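Local atomic coordinates of probable outer membrane protein (Pseudomonas aeruginosa, PDB entry 3DWO), a protein that probably carries hydrophobic compounds such as long-chain fatty acids across the outer membrane, as a beta-barrel channel of the FadL family. Residues 330-335 against 366-371; 56-61 against 422-427; 409-414 against 426-431. All coordinates share one frame; numbering follows the deposited sequence.

How the interactions relate
Interactions 2 and 3 are paired-strand contacts that share Gly-426 and Arg-427: strand 423-441 meets strand 44-63 on one edge and strand 395-411 on the other, and the centres of the two contacts lie about 6 Å apart. Both rest mainly on backbone ladders, with buried apolar or aromatic groups on one face and more exposed residues, mostly charged, on the other. Interaction 1 joins two loops instead, by side-chain hydrogen bonds beside a detergent tail, and its buried part is the Tyr-331 and Asp-370 pair. It is coupled to the strands through Arg-369, whose NH2 donates to Pro-410 O and whose O accepts from Thr-413 OG1, and through Pro-371, whose CG packs on Leu-424 CD1.

Interaction 1 of 3, residues 330-335 against 366-371; sequences PYTYRN and NATRDP. With C8E ((hydroxyethyloxy)tri(ethyloxy)octane), chain D.
Two groups grip the phenol oxygen of Tyr-331: it donates to Asp-370, with OH 2.6 Å from OD2, and it accepts from Arg-372 NH1 just beyond the second segment. The acid is met on its syn side, with OH 20° out of the carboxylate plane. Ring and carboxylate planes stand 77° apart, and Asp-370 CG lies at the ring edge, in its plane, so the carboxylate approaches the rim of the phenol and leaves the faces to other partners. Over one of them passes the octyl tail of a bound C8E detergent, whose C3 is 3.4 Å above the ring plane and shifted toward the rim. The end of the tail lies by the edge of Tyr-333, where its C1 is 3.8 Å from CE1.

Nearer the backbone, Thr-368 OG1 donates to Tyr-331 O over 2.7 Å, tilted from the carbonyl plane. With OG1 between the backbone N and the carbonyl carbon (chi1 65°), the Thr-368 hydroxyl meets Tyr-331 O while CG2 lies 3.8 Å from Pro-330 O and 3.7 Å from Thr-332 OG1, a hydroxyl that is itself hydrogen-bonded to His-365 NE2. A detergent tail lined by tyrosines, with its molecule also bonded to Gln-175, is consistent with a binding site for hydrophobic compounds, as expected in a FadL relative.

The contact ties the loop between strands 324-330 and 336-346 to the one between strands 351-360 and 378-388. Phe-314 meets the Tyr-331 ring at a small interplanar angle, while the second loop reaches strand 395-411 through Arg-369, which packs on Val-409.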
loop_
_atom_site.group_PDB
_atom_site.type_symbol
_atom_site.label_atom_id
_atom_site.label_comp_id
_atom_site.label_asym_id
_atom_site.label_seq_id
_atom_site.Cartn_x
_atom_site.Cartn_y
_atom_site.Cartn_z
ATOM N N PRO A 330 -11.483 3.792 -13.347
ATOM C CA PRO A 330 -10.183 3.488 -13.952
ATOM C C PRO A 330 -9.029 4.138 -13.202
ATOM O O PRO A 330 -9.138 5.262 -12.727
ATOM C CB PRO A 330 -10.322 4.039 -15.370
ATOM C CG PRO A 330 -11.813 4.022 -15.613
ATOM C CD PRO A 330 -12.342 4.518 -14.296
ATOM N N TYR A 331 -7.922 3.420 -13.088
ATOM C CA TYR A 331 -6.754 3.949 -12.413
ATOM C C TYR A 331 -5.524 3.767 -13.285
ATOM O O TYR A 331 -4.593 4.566 -13.222
ATOM C CB TYR A 331 -6.574 3.269 -11.056
ATOM C CG TYR A 331 -7.465 3.864 -9.987
ATOM C CD1 TYR A 331 -7.321 5.198 -9.600
ATOM C CD2 TYR A 331 -8.463 3.104 -9.374
ATOM C CE1 TYR A 331 -8.147 5.765 -8.627
ATOM C CE2 TYR A 331 -9.299 3.660 -8.398
ATOM C CZ TYR A 331 -9.135 4.988 -8.027
ATOM O OH TYR A 331 -9.943 5.537 -7.049
ATOM N N THR A 332 -5.541 2.719 -14.106
ATOM C CA THR A 332 -4.451 2.409 -15.030
ATOM C C THR A 332 -3.043 2.693 -14.506
ATOM O O THR A 332 -2.287 3.452 -15.109
ATOM C CB THR A 332 -4.633 3.171 -16.361
ATOM O OG1 THR A 332 -4.807 4.566 -16.091
ATOM C CG2 THR A 332 -5.861 2.659 -17.105
ATOM N N TYR A 333 -2.698 2.079 -13.380
ATOM C CA TYR A 333 -1.373 2.239 -12.787
ATOM C C TYR A 333 -0.299 1.778 -13.766
ATOM O O TYR A 333 -0.548 0.921 -14.611
ATOM C CB TYR A 333 -1.266 1.395 -11.517
ATOM C CG TYR A 333 -1.759 2.063 -10.256
ATOM C CD1 TYR A 333 -2.686 3.108 -10.298
ATOM C CD2 TYR A 333 -1.308 1.635 -9.013
ATOM C CE1 TYR A 333 -3.144 3.712 -9.121
ATOM C CE2 TYR A 333 -1.758 2.223 -7.837
ATOM C CZ TYR A 333 -2.671 3.260 -7.895
ATOM O OH TYR A 333 -3.079 3.850 -6.718
ATOM N N ARG A 334 0.898 2.337 -13.633
ATOM C CA ARG A 334 2.020 1.973 -14.491
ATOM C C ARG A 334 2.996 1.090 -13.715
ATOM O O ARG A 334 3.081 1.174 -12.485
ATOM C CB ARG A 334 2.764 3.234 -14.965
ATOM C CG ARG A 334 3.319 4.075 -13.822
ATOM C CD ARG A 334 4.303 5.168 -14.265
ATOM N NE ARG A 334 4.858 5.877 -13.105
ATOM C CZ ARG A 334 5.810 6.808 -13.164
ATOM N NH1 ARG A 334 6.334 7.162 -14.333
ATOM N NH2 ARG A 334 6.243 7.387 -12.050
ATOM N N ASN A 335 3.729 0.241 -14.430
ATOM C CA ASN A 335 4.723 -0.602 -13.780
ATOM C C ASN A 335 5.743 0.353 -13.184
ATOM O O ASN A 335 5.900 1.477 -13.666
ATOM C CB ASN A 335 5.388 -1.539 -14.780
ATOM C CG ASN A 335 4.454 -2.620 -15.259
ATOM O OD1 ASN A 335 3.509 -2.990 -14.558
ATOM N ND2 ASN A 335 4.718 -3.149 -16.447
ATOM N N ASN A 366 -1.019 11.246 -13.511
ATOM C CA ASN A 366 -1.829 12.454 -13.561
ATOM C C ASN A 366 -3.292 12.364 -13.949
ATOM O O ASN A 366 -4.140 12.976 -13.298
ATOM C CB ASN A 366 -1.142 13.486 -14.462
ATOM C CG ASN A 366 0.163 13.982 -13.882
ATOM O OD1 ASN A 366 0.588 13.538 -12.811
ATOM N ND2 ASN A 366 0.812 14.911 -14.585
ATOM N N ALA A 367 -3.592 11.625 -15.012
ATOM C CA ALA A 367 -4.966 11.513 -15.478
ATOM C C ALA A 367 -5.913 10.847 -14.490
ATOM O O ALA A 367 -7.103 11.164 -14.458
ATOM C CB ALA A 367 -4.997 10.765 -16.816
ATOM N N THR A 368 -5.390 9.948 -13.664
ATOM C CA THR A 368 -6.246 9.219 -12.726
ATOM C C THR A 368 -5.989 9.387 -11.225
ATOM O O THR A 368 -6.810 8.964 -10.406
ATOM C CB THR A 368 -6.194 7.707 -13.022
ATOM O OG1 THR A 368 -4.865 7.222 -12.781
ATOM C CG2 THR A 368 -6.559 7.428 -14.476
ATOM N N ARG A 369 -4.872 9.988 -10.844
ATOM C CA ARG A 369 -4.598 10.134 -9.419
ATOM C C ARG A 369 -5.715 10.888 -8.707
ATOM O O ARG A 369 -6.216 11.900 -9.205
ATOM C CB ARG A 369 -3.267 10.842 -9.190
ATOM C CG ARG A 369 -2.806 10.860 -7.726
ATOM C CD ARG A 369 -1.341 11.238 -7.663
ATOM N NE ARG A 369 -1.086 12.268 -8.649
ATOM C CZ ARG A 369 -0.181 12.185 -9.616
ATOM N NH1 ARG A 369 0.587 11.115 -9.738
ATOM N NH2 ARG A 369 -0.075 13.175 -10.481
ATOM N N ASP A 370 -6.105 10.384 -7.540
ATOM C CA ASP A 370 -7.162 11.010 -6.759
ATOM C C ASP A 370 -6.742 11.132 -5.295
ATOM O O ASP A 370 -5.637 10.749 -4.932
ATOM C CB ASP A 370 -8.465 10.216 -6.903
ATOM C CG ASP A 370 -8.361 8.818 -6.344
ATOM O OD1 ASP A 370 -7.344 8.521 -5.681
ATOM O OD2 ASP A 370 -9.305 8.021 -6.555
ATOM N N PRO A 371 -7.620 11.673 -4.436
ATOM C CA PRO A 371 -7.308 11.846 -3.008
ATOM C C PRO A 371 -7.083 10.586 -2.170
ATOM O O PRO A 371 -6.490 10.666 -1.096
ATOM C CB PRO A 371 -8.496 12.665 -2.494
ATOM C CG PRO A 371 -8.960 13.404 -3.737
ATOM C CD PRO A 371 -8.902 12.318 -4.763
HETATM C C1 C8E D . -4.547 6.667 -7.129
HETATM C C2 C8E D . -5.647 6.172 -6.309
HETATM C C3 C8E D . -5.847 4.729 -6.336
HETATM C C4 C8E D . -6.910 4.428 -5.392
HETATM C C5 C8E D . -6.818 2.998 -5.007
HETATM C C6 C8E D . -7.528 2.767 -3.763
HETATM C C7 C8E D . -7.774 1.340 -3.874
HETATM C C8 C8E D . -7.597 0.709 -2.545
HETATM O O9 C8E D . -8.497 -0.176 -1.893
HETATM C C10 C8E D . -9.804 0.276 -1.593
HETATM C C11 C8E D . -10.489 -0.876 -0.929
HETATM O O12 C8E D . -11.264 -1.623 -1.882
HETATM C C13 C8E D . -12.714 -1.571 -1.705
HETATM C C14 C8E D . -13.670 -0.458 -2.239
HETATM O O15 C8E D . -14.902 -0.528 -3.018
HETATM C C16 C8E D . -14.651 -0.471 -4.437
HETATM C C17 C8E D . -14.656 0.949 -5.036
HETATM O O18 C8E D . -15.218 2.094 -4.361
HETATM C C19 C8E D . -16.621 2.313 -4.667
HETATM C C20 C8E D . -17.172 3.665 -5.258
HETATM O O21 C8E D . -17.679 4.663 -4.359
#

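Interaction 2 of 3, residues 56-61 against 422-427; sequences IKYNGD and GRLDGR
Asn-59 to Asp-61 pair antiparallel with Asp-425 to Arg-427, where the first long strand of the FadL-type barrel, 44-63, meets the last, 423-441, and so closes the barrel wall. The backbone ladder has two hydrogen-bonded pairs. Asn-59 and Arg-427 exchange bonds both ways, with Arg-427 N 3.0 Å from Asn-59 O; Asp-61 and Asp-425 do the same, the nearly straight Asp-61 N to Asp-425 O bond being 2.9 Å long. Between them Gly-60 and Gly-426 form a non-hydrogen-bonded pair whose CA atoms come within 3.8 Å. With no side chain on either residue, the backbones can lie this close just where the first strand turns a corner.

A side-chain bond within residues 56-61 adds to the ladder. Tyr-58 OH donates to Asp-61 O over 2.6 Å, and Asp-425 N reaches the same oxygen from the opposite face of the carbonyl plane, so two donors hold it. With CG anti to the backbone N (chi1 178°), the Tyr-58 ring leaves the line of residues 56-59 and runs alongside Gly-60, which brings OH to Asp-61.

Van der Waals packing is found on the face that carries Tyr-58 and Leu-424, both buried: Tyr-58 CZ lies 4.0 Å from Gly-426 CA, and Leu-424 CB 3.8 Å from Tyr-58 OH. Trp-130 meets the same ring edge-to-face.

Charge gathers on the other face. Asp-425 OD2 forms a salt bridge with Lys-412, which probably tempers repulsion from Asp-61, and a water donates to both acids, 2.5 Å from Asp-61 OD2 and 2.6 Å from Asp-425 OD1.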
loop_
_atom_site.group_PDB
_atom_site.type_symbol
_atom_site.label_atom_id
_atom_site.label_comp_id
_atom_site.label_asym_id
_atom_site.label_seq_id
_atom_site.Cartn_x
_atom_site.Cartn_y
_atom_site.Cartn_z
ATOM N N ILE A 56 -0.424 13.887 4.988
ATOM C CA ILE A 56 -1.078 14.083 3.693
ATOM C C ILE A 56 -1.959 15.328 3.697
ATOM O O ILE A 56 -2.794 15.502 4.588
ATOM C CB ILE A 56 -1.992 12.887 3.325
ATOM C CG1 ILE A 56 -1.200 11.584 3.330
ATOM C CG2 ILE A 56 -2.615 13.122 1.957
ATOM C CD1 ILE A 56 -2.079 10.334 3.248
ATOM N N LYS A 57 -1.782 16.180 2.694
ATOM C CA LYS A 57 -2.569 17.400 2.586
ATOM C C LYS A 57 -2.906 17.761 1.140
ATOM O O LYS A 57 -2.209 17.371 0.204
ATOM C CB LYS A 57 -1.826 18.576 3.218
ATOM C CG LYS A 57 -1.691 18.518 4.725
ATOM C CD LYS A 57 -0.945 19.750 5.207
ATOM C CE LYS A 57 -0.597 19.672 6.690
ATOM N NZ LYS A 57 0.260 20.830 7.086
ATOM N N TYR A 58 -3.975 18.532 0.983
ATOM C CA TYR A 58 -4.433 18.978 -0.319
ATOM C C TYR A 58 -4.528 20.486 -0.311
ATOM O O TYR A 58 -4.884 21.089 0.698
ATOM C CB TYR A 58 -5.813 18.398 -0.623
ATOM C CG TYR A 58 -6.414 18.843 -1.943
ATOM C CD1 TYR A 58 -7.345 19.885 -2.005
ATOM C CD2 TYR A 58 -6.071 18.200 -3.133
ATOM C CE1 TYR A 58 -7.928 20.270 -3.231
ATOM C CE2 TYR A 58 -6.640 18.579 -4.354
ATOM C CZ TYR A 58 -7.565 19.608 -4.397
ATOM O OH TYR A 58 -8.118 19.952 -5.615
ATOM N N ASN A 59 -4.205 21.089 -1.443
ATOM C CA ASN A 59 -4.290 22.528 -1.596
ATOM C C ASN A 59 -4.818 22.696 -3.019
ATOM O O ASN A 59 -4.184 22.256 -3.972
ATOM C CB ASN A 59 -2.906 23.168 -1.454
ATOM C CG ASN A 59 -2.978 24.613 -0.999
ATOM O OD1 ASN A 59 -3.193 24.897 0.185
ATOM N ND2 ASN A 59 -2.812 25.537 -1.939
ATOM N N GLY A 60 -5.984 23.310 -3.163
ATOM C CA GLY A 60 -6.537 23.477 -4.488
ATOM C C GLY A 60 -8.034 23.702 -4.525
ATOM O O GLY A 60 -8.649 24.082 -3.530
ATOM N N ASP A 61 -8.616 23.447 -5.690
ATOM C CA ASP A 61 -10.037 23.658 -5.912
ATOM C C ASP A 61 -10.775 22.378 -6.263
ATOM O O ASP A 61 -10.164 21.346 -6.544
ATOM C CB ASP A 61 -10.239 24.657 -7.061
ATOM C CG ASP A 61 -9.385 25.907 -6.908
ATOM O OD1 ASP A 61 -9.394 26.495 -5.803
ATOM O OD2 ASP A 61 -8.715 26.301 -7.897
ATOM N N GLY A 422 -18.106 15.821 -11.216
ATOM C CA GLY A 422 -17.269 16.901 -10.708
ATOM C C GLY A 422 -15.801 16.733 -11.064
ATOM O O GLY A 422 -15.424 15.777 -11.740
ATOM N N ARG A 423 -14.959 17.664 -10.630
ATOM C CA ARG A 423 -13.535 17.555 -10.920
ATOM C C ARG A 423 -12.680 18.324 -9.928
ATOM O O ARG A 423 -13.121 19.308 -9.332
ATOM C CB ARG A 423 -13.228 18.054 -12.335
ATOM C CG ARG A 423 -13.226 19.556 -12.499
ATOM C CD ARG A 423 -12.864 19.935 -13.941
ATOM N NE ARG A 423 -13.048 21.359 -14.198
ATOM C CZ ARG A 423 -12.183 22.307 -13.853
ATOM N NH1 ARG A 423 -11.053 21.989 -13.241
ATOM N NH2 ARG A 423 -12.458 23.580 -14.110
ATOM N N LEU A 424 -11.445 17.870 -9.763
ATOM C CA LEU A 424 -10.510 18.520 -8.855
ATOM C C LEU A 424 -9.435 19.251 -9.655
ATOM O O LEU A 424 -9.140 18.896 -10.796
ATOM C CB LEU A 424 -9.838 17.479 -7.954
ATOM C CG LEU A 424 -10.738 16.558 -7.119
ATOM C CD1 LEU A 424 -9.888 15.526 -6.405
ATOM C CD2 LEU A 424 -11.537 17.385 -6.119
ATOM N N ASP A 425 -8.860 20.281 -9.053
ATOM C CA ASP A 425 -7.778 21.025 -9.683
ATOM C C ASP A 425 -6.896 21.530 -8.553
ATOM O O ASP A 425 -7.130 22.610 -8.012
ATOM C CB ASP A 425 -8.301 22.208 -10.488
ATOM C CG ASP A 425 -7.185 22.959 -11.195
ATOM O OD1 ASP A 425 -7.440 24.067 -11.715
ATOM O OD2 ASP A 425 -6.051 22.430 -11.236
ATOM N N GLY A 426 -5.902 20.731 -8.184
ATOM C CA GLY A 426 -5.016 21.114 -7.104
ATOM C C GLY A 426 -3.833 20.179 -6.991
ATOM O O GLY A 426 -3.467 19.511 -7.954
ATOM N N ARG A 427 -3.222 20.134 -5.812
ATOM C CA ARG A 427 -2.070 19.268 -5.606
ATOM C C ARG A 427 -1.985 18.728 -4.190
ATOM O O ARG A 427 -2.425 19.362 -3.230
ATOM C CB ARG A 427 -0.789 20.018 -5.958
ATOM C CG ARG A 427 -0.755 21.435 -5.443
ATOM C CD ARG A 427 0.297 22.259 -6.168
ATOM N NE ARG A 427 0.271 22.047 -7.615
ATOM C CZ ARG A 427 1.057 21.191 -8.266
ATOM N NH1 ARG A 427 1.945 20.459 -7.603
ATOM N NH2 ARG A 427 0.954 21.059 -9.583
HETATM O O HOH W 1 -8.917 25.726 -10.322
#

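Interaction 3 of 3, residues 409-414 against 426-431; sequences VPLKTV and GRATSK
Val-409 and Leu-411 lie on the same face as Ala-428 in an antiparallel beta hairpin, formed by strands 395-411 and 423-441 of the barrel wall. This is the buried, apolar face. Leu-411 CD1 rests 4.0 Å from the Ala-428 methyl, while Val-409 CG2 makes a looser contact with the same CB at 4.4 Å. Tyr-58 of strand 44-63 touches Leu-411 and continues this layer.

Packing is tight at the backbone, where bonds join the strands at two pairs. Val-409 and Ala-428 exchange one set, and Leu-411 and Gly-426 the other, in which Leu-411 N is 2.7 Å from Gly-426 O. That oxygen also receives a weaker CA-H...O contact from Pro-410 CA at 3.3 Å. The root of the arginine is close as well, Arg-427 CB lying 3.0 Å from Val-409 O.

The opposite face, carrying Pro-410 and Arg-427, is partly exposed to solvent. Here the arginine chain bends at chi3 (45°) and folds back over the proline, with NH1 held in a salt bridge by Glu-408. One guanidinium face lies over Pro-410 CA, which is offset toward the rim, and Arg-427 NH2 ends 3.8 Å from Pro-410 CB.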
loop_
_atom_site.group_PDB
_atom_site.type_symbol
_atom_site.label_atom_id
_atom_site.label_comp_id
_atom_site.label_asym_id
_atom_site.label_seq_id
_atom_site.Cartn_x
_atom_site.Cartn_y
_atom_site.Cartn_z
ATOM N N VAL A 409 2.492 16.446 -6.061
ATOM C CA VAL A 409 1.843 16.025 -7.296
ATOM C C VAL A 409 0.511 16.696 -7.538
ATOM O O VAL A 409 -0.158 17.139 -6.607
ATOM C CB VAL A 409 1.602 14.499 -7.324
ATOM C CG1 VAL A 409 2.896 13.771 -7.653
ATOM C CG2 VAL A 409 1.048 14.039 -5.970
ATOM N N PRO A 410 0.109 16.784 -8.809
ATOM C CA PRO A 410 -1.165 17.405 -9.169
ATOM C C PRO A 410 -2.323 16.414 -9.107
ATOM O O PRO A 410 -2.136 15.209 -9.258
ATOM C CB PRO A 410 -0.915 17.890 -10.592
ATOM C CG PRO A 410 -0.033 16.788 -11.141
ATOM C CD PRO A 410 0.945 16.554 -10.004
ATOM N N LEU A 411 -3.513 16.939 -8.852
ATOM C CA LEU A 411 -4.731 16.150 -8.822
ATOM C C LEU A 411 -5.652 16.860 -9.803
ATOM O O LEU A 411 -6.025 18.013 -9.588
ATOM C CB LEU A 411 -5.355 16.136 -7.424
ATOM C CG LEU A 411 -4.940 14.985 -6.504
ATOM C CD1 LEU A 411 -3.441 14.922 -6.400
ATOM C CD2 LEU A 411 -5.553 15.182 -5.131
ATOM N N LYS A 412 -5.994 16.173 -10.887
ATOM C CA LYS A 412 -6.852 16.728 -11.926
ATOM C C LYS A 412 -8.029 15.791 -12.115
ATOM O O LYS A 412 -8.608 15.716 -13.195
ATOM C CB LYS A 412 -6.076 16.820 -13.238
ATOM C CG LYS A 412 -4.806 17.659 -13.174
ATOM C CD LYS A 412 -5.118 19.147 -13.131
ATOM C CE LYS A 412 -3.850 19.970 -13.354
ATOM N NZ LYS A 412 -4.133 21.432 -13.436
ATOM N N THR A 413 -8.370 15.084 -11.045
ATOM C CA THR A 413 -9.446 14.104 -11.044
ATOM C C THR A 413 -10.796 14.573 -11.585
ATOM O O THR A 413 -11.304 15.626 -11.211
ATOM C CB THR A 413 -9.668 13.564 -9.621
ATOM O OG1 THR A 413 -8.414 13.538 -8.927
ATOM C CG2 THR A 413 -10.233 12.148 -9.672
ATOM N N VAL A 414 -11.365 13.767 -12.473
ATOM C CA VAL A 414 -12.665 14.046 -13.057
ATOM C C VAL A 414 -13.550 12.840 -12.721
ATOM O O VAL A 414 -13.130 11.698 -12.896
ATOM C CB VAL A 414 -12.558 14.208 -14.599
ATOM C CG1 VAL A 414 -13.940 14.306 -15.223
ATOM C CG2 VAL A 414 -11.752 15.463 -14.937
ATOM N N GLY A 426 -5.902 20.731 -8.184
ATOM C CA GLY A 426 -5.016 21.114 -7.104
ATOM C C GLY A 426 -3.833 20.179 -6.991
ATOM O O GLY A 426 -3.467 19.511 -7.954
ATOM N N ARG A 427 -3.222 20.134 -5.812
ATOM C CA ARG A 427 -2.070 19.268 -5.606
ATOM C C ARG A 427 -1.985 18.728 -4.190
ATOM O O ARG A 427 -2.425 19.362 -3.230
ATOM C CB ARG A 427 -0.789 20.018 -5.958
ATOM C CG ARG A 427 -0.755 21.435 -5.443
ATOM C CD ARG A 427 0.297 22.259 -6.168
ATOM N NE ARG A 427 0.271 22.047 -7.615
ATOM C CZ ARG A 427 1.057 21.191 -8.266
ATOM N NH1 ARG A 427 1.945 20.459 -7.603
ATOM N NH2 ARG A 427 0.954 21.059 -9.583
ATOM N N ALA A 428 -1.416 17.539 -4.073
ATOM C CA ALA A 428 -1.272 16.894 -2.786
ATOM C C ALA A 428 0.175 16.961 -2.353
ATOM O O ALA A 428 1.093 16.805 -3.162
ATOM C CB ALA A 428 -1.723 15.443 -2.876
ATOM N N THR A 429 0.372 17.217 -1.070
ATOM C CA THR A 429 1.699 17.283 -0.502
ATOM C C THR A 429 1.733 16.214 0.572
ATOM O O THR A 429 0.874 16.188 1.455
ATOM C CB THR A 429 1.979 18.649 0.135
ATOM O OG1 THR A 429 2.015 19.655 -0.886
ATOM C CG2 THR A 429 3.317 18.625 0.858
ATOM N N SER A 430 2.716 15.327 0.481
ATOM C CA SER A 430 2.855 14.243 1.437
ATOM C C SER A 430 4.258 14.168 1.988
ATOM O O SER A 430 5.211 14.607 1.357
ATOM C CB SER A 430 2.501 12.906 0.782
ATOM O OG SER A 430 1.128 12.874 0.435
ATOM N N LYS A 431 4.366 13.596 3.178
ATOM C CA LYS A 431 5.637 13.433 3.860
ATOM C C LYS A 431 5.540 12.151 4.661
ATOM O O LYS A 431 4.470 11.805 5.160
ATOM C CB LYS A 431 5.892 14.615 4.796
ATOM C CG LYS A 431 6.299 15.884 4.075
ATOM C CD LYS A 431 5.742 17.151 4.726
ATOM C CE LYS A 431 5.908 17.162 6.241
ATOM N NZ LYS A 431 4.769 16.484 6.922
#